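Local coordinates for major exported Hcp3 protein (Pseudomonas aeruginosa, PDB 3HE1), which belongs to the Hcp family of type VI secretion proteins and, as a six-chain assembly, probably forms ring-shaped building blocks of the secretion tube, at residues 66-71 and 171-176; 120-125 and 177-182. All coordinates share one frame; numbering follows the deposited sequence.

Interaction 1: 66-71 and 171-176; sequences FNHEVI and RKITWT
H68 meets I173 and W175 where two strands that are not hydrogen-bonded to each other face across the interior of the barrel. The CA atoms of H68 and I173 lie 11.0 Å apart, too far for backbone pairing, so the strands meet through side chains and one bridging water. The tight part is the imidazole: its CE1 sits 3.7 Å from I173 CD1, which arrives obliquely from the opposing strand. H68 reaches this point because its CG is anti to the backbone N (chi1 -179°), which extends the ring toward the other strand. The same CE1 then approaches the indole at its rim, 4.3 Å from W175 CZ2. The two ring planes are inclined by only about 21°, so the rings meet edge to edge instead of stacking. I173 CG1 lies 3.7 Å above one face of the W175 ring, toward its rim, so this isoleucine packs against both aromatic residues.

A water spans the polar edges. W175 NE1 donates to it at 2.6 Å, and H68 ND1 lies 3.2 Å from the same oxygen. The angle at the water is about 104°, and the oxygen lies in both ring planes, an arrangement that should help to fix their rotation. The edge of the F66 ring also faces this water.

The contact slackens at V70, whose CG2 stays 4.6 Å from W175 CZ2. Beyond these three residues, N67, E69 and I71 meet K146, I145 and V143 of the second subunit, whereas K172, T174 and T176 are partly exposed, their side chains touching strand 183-187. Strand 61-71 pairs with strands 27-33 and 86-95 and, through N67 to I71, with a strand of the second subunit; strand 172-177 lies between strands 129-137 and 183-187.

Interaction 2: 120-125 and 177-182; sequences WYRTSA and HEVSGT
R122 reaches from the end of strand 112-123 to the turn that follows strand 172-177, touching V179 and H177 with the two terminal nitrogens of its guanidinium. NH2 lies 3.9 Å from V179 CG2, a van der Waals contact, the methyl lying oblique to the guanidinium. NH1 is 4.3 Å from H177 NE2, a proximity without a direct bond. The guanidinium and imidazole planes are inclined by about 68°, which rules out a parallel stack between the two groups.

Torsions account for the reach. R122 places CG between the backbone N and the carbonyl carbon (chi1 88°), and the chain then runs extended from CG to NE, carrying the charge clear of its own strand. V179 has CG2 beside its backbone N, directed at the arginine, while the edge of the H177 ring looks toward V179 CA.

The next shell holds both partners in place. The turn closes on itself through H177 N to T182 O, a 2.6 Å bond, and a weak one of 3.1 Å from G181 N to H177 O; G181 adopts a positive phi of 82°. Y132 of the adjacent strand 129-137 packs against both R122 and V179, and E178 is backbone-bonded to Y132.

Polar partners outside the segments take up the nitrogens at the subunit interface. R122 NH2 forms a salt bridge with E130 and also bonds to the backbone O of D47 of the second subunit, the same oxygen to which H177 NE2 is hydrogen-bonded. A carbonyl cannot donate, so H177 must carry a proton on NE2 for this bond; its overall charge state remains undecided. The chemistry therefore implies a neighbouring subunit's carbonyl gripped by two donors, with E130 probably offsetting the arginine's charge.

How the interactions relate
From the N terminus the chain runs through 66-71, then 120-125, then 171-176 and, without a break, 177-182. Interaction 1 closes a loop of 99 intervening residues and interaction 2 one of 51; the segments alternate, so the two loops cross and neither nests within the other. Their centres are about 17 Å apart, yet they touch: F66 CG lies 3.3 Å from W120 CH2, their rings meeting edge-to-face, and T176 CG2 lies 3.7 Å from T182 O. Interaction 1 ties strands 61-71 and 172-177 across the barrel interior, interaction 2 ties strand 112-123 to the turn before strand 183-187, and both reach the second subunit.

Interaction 1: 66-71 and 171-176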
# COMPACT_ATOMS: atom_id res chain seq x y z
N PHE A 66 -14.26 -14.37 1.52
CA PHE A 66 -15.44 -14.29 0.66
C PHE A 66 -15.47 -12.96 -0.09
O PHE A 66 -15.23 -11.90 0.49
CB PHE A 66 -16.74 -14.50 1.46
CG PHE A 66 -17.97 -14.51 0.59
CD1 PHE A 66 -18.43 -15.68 0.02
CD2 PHE A 66 -18.65 -13.33 0.32
CE1 PHE A 66 -19.55 -15.69 -0.79
CE2 PHE A 66 -19.78 -13.33 -0.50
CZ PHE A 66 -20.23 -14.51 -1.05
N ASN A 67 -15.78 -13.02 -1.38
CA ASN A 67 -15.93 -11.84 -2.24
C ASN A 67 -16.94 -12.18 -3.35
O ASN A 67 -16.92 -13.27 -3.93
CB ASN A 67 -14.58 -11.41 -2.85
CG ASN A 67 -14.64 -10.07 -3.63
OD1 ASN A 67 -14.81 -10.06 -4.85
ND2 ASN A 67 -14.48 -8.96 -2.92
N HIS A 68 -17.83 -11.25 -3.64
CA HIS A 68 -18.80 -11.45 -4.71
C HIS A 68 -19.42 -10.12 -5.07
O HIS A 68 -19.53 -9.23 -4.23
CB HIS A 68 -19.90 -12.42 -4.31
CG HIS A 68 -20.89 -12.66 -5.42
ND1 HIS A 68 -22.25 -12.72 -5.21
CD2 HIS A 68 -20.70 -12.79 -6.75
CE1 HIS A 68 -22.85 -12.92 -6.37
NE2 HIS A 68 -21.93 -12.97 -7.32
N GLU A 69 -19.84 -9.97 -6.33
CA GLU A 69 -20.44 -8.72 -6.72
C GLU A 69 -21.35 -8.82 -7.90
O GLU A 69 -21.02 -9.42 -8.93
CB GLU A 69 -19.39 -7.64 -7.00
CG GLU A 69 -19.90 -6.23 -6.68
CD GLU A 69 -18.87 -5.16 -6.95
OE1 GLU A 69 -18.40 -5.11 -8.11
OE2 GLU A 69 -18.53 -4.39 -6.03
N VAL A 70 -22.51 -8.21 -7.73
CA VAL A 70 -23.50 -8.07 -8.78
C VAL A 70 -23.59 -6.58 -9.12
O VAL A 70 -23.62 -5.73 -8.23
CB VAL A 70 -24.85 -8.61 -8.30
CG1 VAL A 70 -25.92 -8.39 -9.37
CG2 VAL A 70 -24.70 -10.09 -7.92
N ILE A 71 -23.58 -6.26 -10.41
CA ILE A 71 -23.60 -4.86 -10.79
C ILE A 71 -24.60 -4.55 -11.90
O ILE A 71 -25.04 -5.44 -12.62
CB ILE A 71 -22.20 -4.36 -11.21
CG1 ILE A 71 -22.22 -2.85 -11.48
CG2 ILE A 71 -21.71 -5.12 -12.43
CD1 ILE A 71 -20.88 -2.26 -11.84
N ARG A 171 -25.34 -20.94 -12.10
CA ARG A 171 -26.54 -20.61 -12.84
C ARG A 171 -27.47 -19.78 -11.94
O ARG A 171 -28.34 -19.07 -12.43
CB ARG A 171 -27.22 -21.88 -13.33
CG ARG A 171 -28.67 -21.69 -13.75
CD ARG A 171 -29.44 -23.01 -13.87
NE ARG A 171 -29.51 -23.80 -12.63
CZ ARG A 171 -30.59 -23.91 -11.85
NH1 ARG A 171 -31.71 -23.27 -12.17
NH2 ARG A 171 -30.55 -24.66 -10.76
N LYS A 172 -27.25 -19.84 -10.64
CA LYS A 172 -28.18 -19.21 -9.73
C LYS A 172 -27.64 -19.18 -8.33
O LYS A 172 -26.91 -20.07 -7.92
CB LYS A 172 -29.51 -19.96 -9.75
CG LYS A 172 -30.60 -19.39 -8.86
CD LYS A 172 -31.88 -20.21 -9.00
CE LYS A 172 -32.95 -19.77 -8.01
NZ LYS A 172 -34.15 -20.61 -8.13
N ILE A 173 -28.03 -18.17 -7.59
CA ILE A 173 -27.54 -17.97 -6.26
C ILE A 173 -28.70 -17.48 -5.44
O ILE A 173 -29.56 -16.74 -5.92
CB ILE A 173 -26.48 -16.89 -6.26
CG1 ILE A 173 -26.05 -16.55 -4.83
CG2 ILE A 173 -27.04 -15.69 -6.96
CD1 ILE A 173 -24.78 -15.70 -4.78
N THR A 174 -28.73 -17.91 -4.19
CA THR A 174 -29.82 -17.58 -3.31
C THR A 174 -29.21 -17.07 -2.02
O THR A 174 -28.25 -17.66 -1.50
CB THR A 174 -30.73 -18.80 -3.05
OG1 THR A 174 -31.17 -19.34 -4.30
CG2 THR A 174 -31.96 -18.40 -2.24
N TRP A 175 -29.73 -15.95 -1.54
CA TRP A 175 -29.31 -15.37 -0.27
C TRP A 175 -30.48 -15.42 0.68
O TRP A 175 -31.55 -14.90 0.38
CB TRP A 175 -28.89 -13.92 -0.44
CG TRP A 175 -27.91 -13.63 -1.54
CD1 TRP A 175 -26.53 -13.57 -1.44
CD2 TRP A 175 -28.22 -13.31 -2.90
NE1 TRP A 175 -25.99 -13.24 -2.66
CE2 TRP A 175 -27.00 -13.08 -3.57
CE3 TRP A 175 -29.42 -13.20 -3.62
CZ2 TRP A 175 -26.95 -12.75 -4.93
CZ3 TRP A 175 -29.37 -12.87 -4.97
CH2 TRP A 175 -28.14 -12.65 -5.61
N THR A 176 -30.28 -16.04 1.83
CA THR A 176 -31.33 -16.13 2.82
C THR A 176 -30.83 -15.64 4.16
O THR A 176 -29.72 -15.97 4.55
CB THR A 176 -31.72 -17.57 3.02
OG1 THR A 176 -32.02 -18.16 1.75
CG2 THR A 176 -32.92 -17.65 3.94
O HOH W 1 -23.48 -12.98 -2.26

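Interaction 2: 120-125 and 177-182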
# COMPACT_ATOMS: atom_id res chain seq x y z
N TRP A 120 -23.27 -18.88 6.93
CA TRP A 120 -22.65 -17.80 7.68
C TRP A 120 -22.93 -17.88 9.19
O TRP A 120 -24.06 -18.16 9.61
CB TRP A 120 -23.09 -16.45 7.10
CG TRP A 120 -22.90 -16.33 5.60
CD1 TRP A 120 -23.69 -16.87 4.62
CD2 TRP A 120 -21.88 -15.60 4.92
NE1 TRP A 120 -23.22 -16.53 3.38
CE2 TRP A 120 -22.10 -15.74 3.53
CE3 TRP A 120 -20.78 -14.84 5.35
CZ2 TRP A 120 -21.28 -15.16 2.58
CZ3 TRP A 120 -19.96 -14.26 4.40
CH2 TRP A 120 -20.21 -14.42 3.03
N TYR A 121 -21.89 -17.64 9.99
CA TYR A 121 -22.01 -17.72 11.45
C TYR A 121 -21.60 -16.43 12.17
O TYR A 121 -20.74 -15.67 11.71
CB TYR A 121 -21.21 -18.91 11.99
CG TYR A 121 -21.84 -20.24 11.67
CD1 TYR A 121 -22.65 -20.89 12.59
CD2 TYR A 121 -21.63 -20.85 10.43
CE1 TYR A 121 -23.24 -22.12 12.30
CE2 TYR A 121 -22.21 -22.08 10.12
CZ TYR A 121 -23.01 -22.70 11.06
OH TYR A 121 -23.59 -23.91 10.77
N ARG A 122 -22.23 -16.19 13.32
CA ARG A 122 -22.01 -14.98 14.10
C ARG A 122 -22.26 -15.27 15.57
O ARG A 122 -22.86 -16.29 15.93
CB ARG A 122 -22.99 -13.88 13.65
CG ARG A 122 -24.31 -13.94 14.41
CD ARG A 122 -25.38 -13.07 13.80
NE ARG A 122 -26.66 -13.22 14.50
CZ ARG A 122 -27.79 -12.63 14.12
NH1 ARG A 122 -27.81 -11.85 13.04
NH2 ARG A 122 -28.90 -12.82 14.82
N THR A 123 -21.82 -14.36 16.43
CA THR A 123 -22.17 -14.42 17.84
C THR A 123 -23.55 -13.79 18.04
O THR A 123 -23.75 -12.61 17.74
CB THR A 123 -21.15 -13.68 18.70
OG1 THR A 123 -19.83 -14.15 18.39
CG2 THR A 123 -21.44 -13.91 20.18
N SER A 124 -24.49 -14.58 18.53
CA SER A 124 -25.87 -14.13 18.70
C SER A 124 -25.96 -13.05 19.77
O SER A 124 -24.98 -12.72 20.43
CB SER A 124 -26.78 -15.30 19.06
OG SER A 124 -26.51 -15.76 20.38
N ALA A 125 -27.16 -12.51 19.94
CA ALA A 125 -27.43 -11.55 21.00
C ALA A 125 -27.33 -12.17 22.40
O ALA A 125 -27.06 -11.46 23.37
CB ALA A 125 -28.78 -10.89 20.78
N HIS A 177 -31.64 -14.84 4.84
CA HIS A 177 -31.35 -14.51 6.23
C HIS A 177 -32.14 -15.49 7.09
O HIS A 177 -33.35 -15.60 6.95
CB HIS A 177 -31.73 -13.06 6.56
CG HIS A 177 -31.29 -12.64 7.93
ND1 HIS A 177 -30.41 -11.60 8.15
CD2 HIS A 177 -31.57 -13.15 9.15
CE1 HIS A 177 -30.19 -11.48 9.45
NE2 HIS A 177 -30.89 -12.41 10.08
N GLU A 178 -31.43 -16.21 7.97
CA GLU A 178 -31.96 -17.39 8.68
C GLU A 178 -32.73 -17.11 9.97
O GLU A 178 -33.54 -17.94 10.40
CB GLU A 178 -30.85 -18.41 8.99
CG GLU A 178 -30.16 -19.00 7.77
CD GLU A 178 -31.09 -19.85 6.91
OE1 GLU A 178 -32.23 -20.11 7.34
OE2 GLU A 178 -30.67 -20.26 5.81
N VAL A 179 -32.44 -15.98 10.61
CA VAL A 179 -33.15 -15.62 11.84
C VAL A 179 -34.35 -14.73 11.54
O VAL A 179 -35.42 -14.90 12.12
CB VAL A 179 -32.21 -14.94 12.85
CG1 VAL A 179 -32.79 -15.03 14.26
CG2 VAL A 179 -30.83 -15.58 12.80
N SER A 180 -34.17 -13.79 10.61
CA SER A 180 -35.18 -12.78 10.31
C SER A 180 -36.08 -13.15 9.12
O SER A 180 -37.07 -12.47 8.84
CB SER A 180 -34.53 -11.41 10.09
OG SER A 180 -33.98 -10.89 11.29
N GLY A 181 -35.71 -14.22 8.41
CA GLY A 181 -36.59 -14.83 7.43
C GLY A 181 -36.64 -14.20 6.05
O GLY A 181 -37.41 -14.64 5.20
N THR A 182 -35.83 -13.17 5.82
CA THR A 182 -35.74 -12.59 4.48
C THR A 182 -34.95 -13.49 3.54
O THR A 182 -33.99 -14.16 3.95
CB THR A 182 -35.06 -11.23 4.49
OG1 THR A 182 -33.79 -11.35 5.16
CG2 THR A 182 -35.94 -10.20 5.19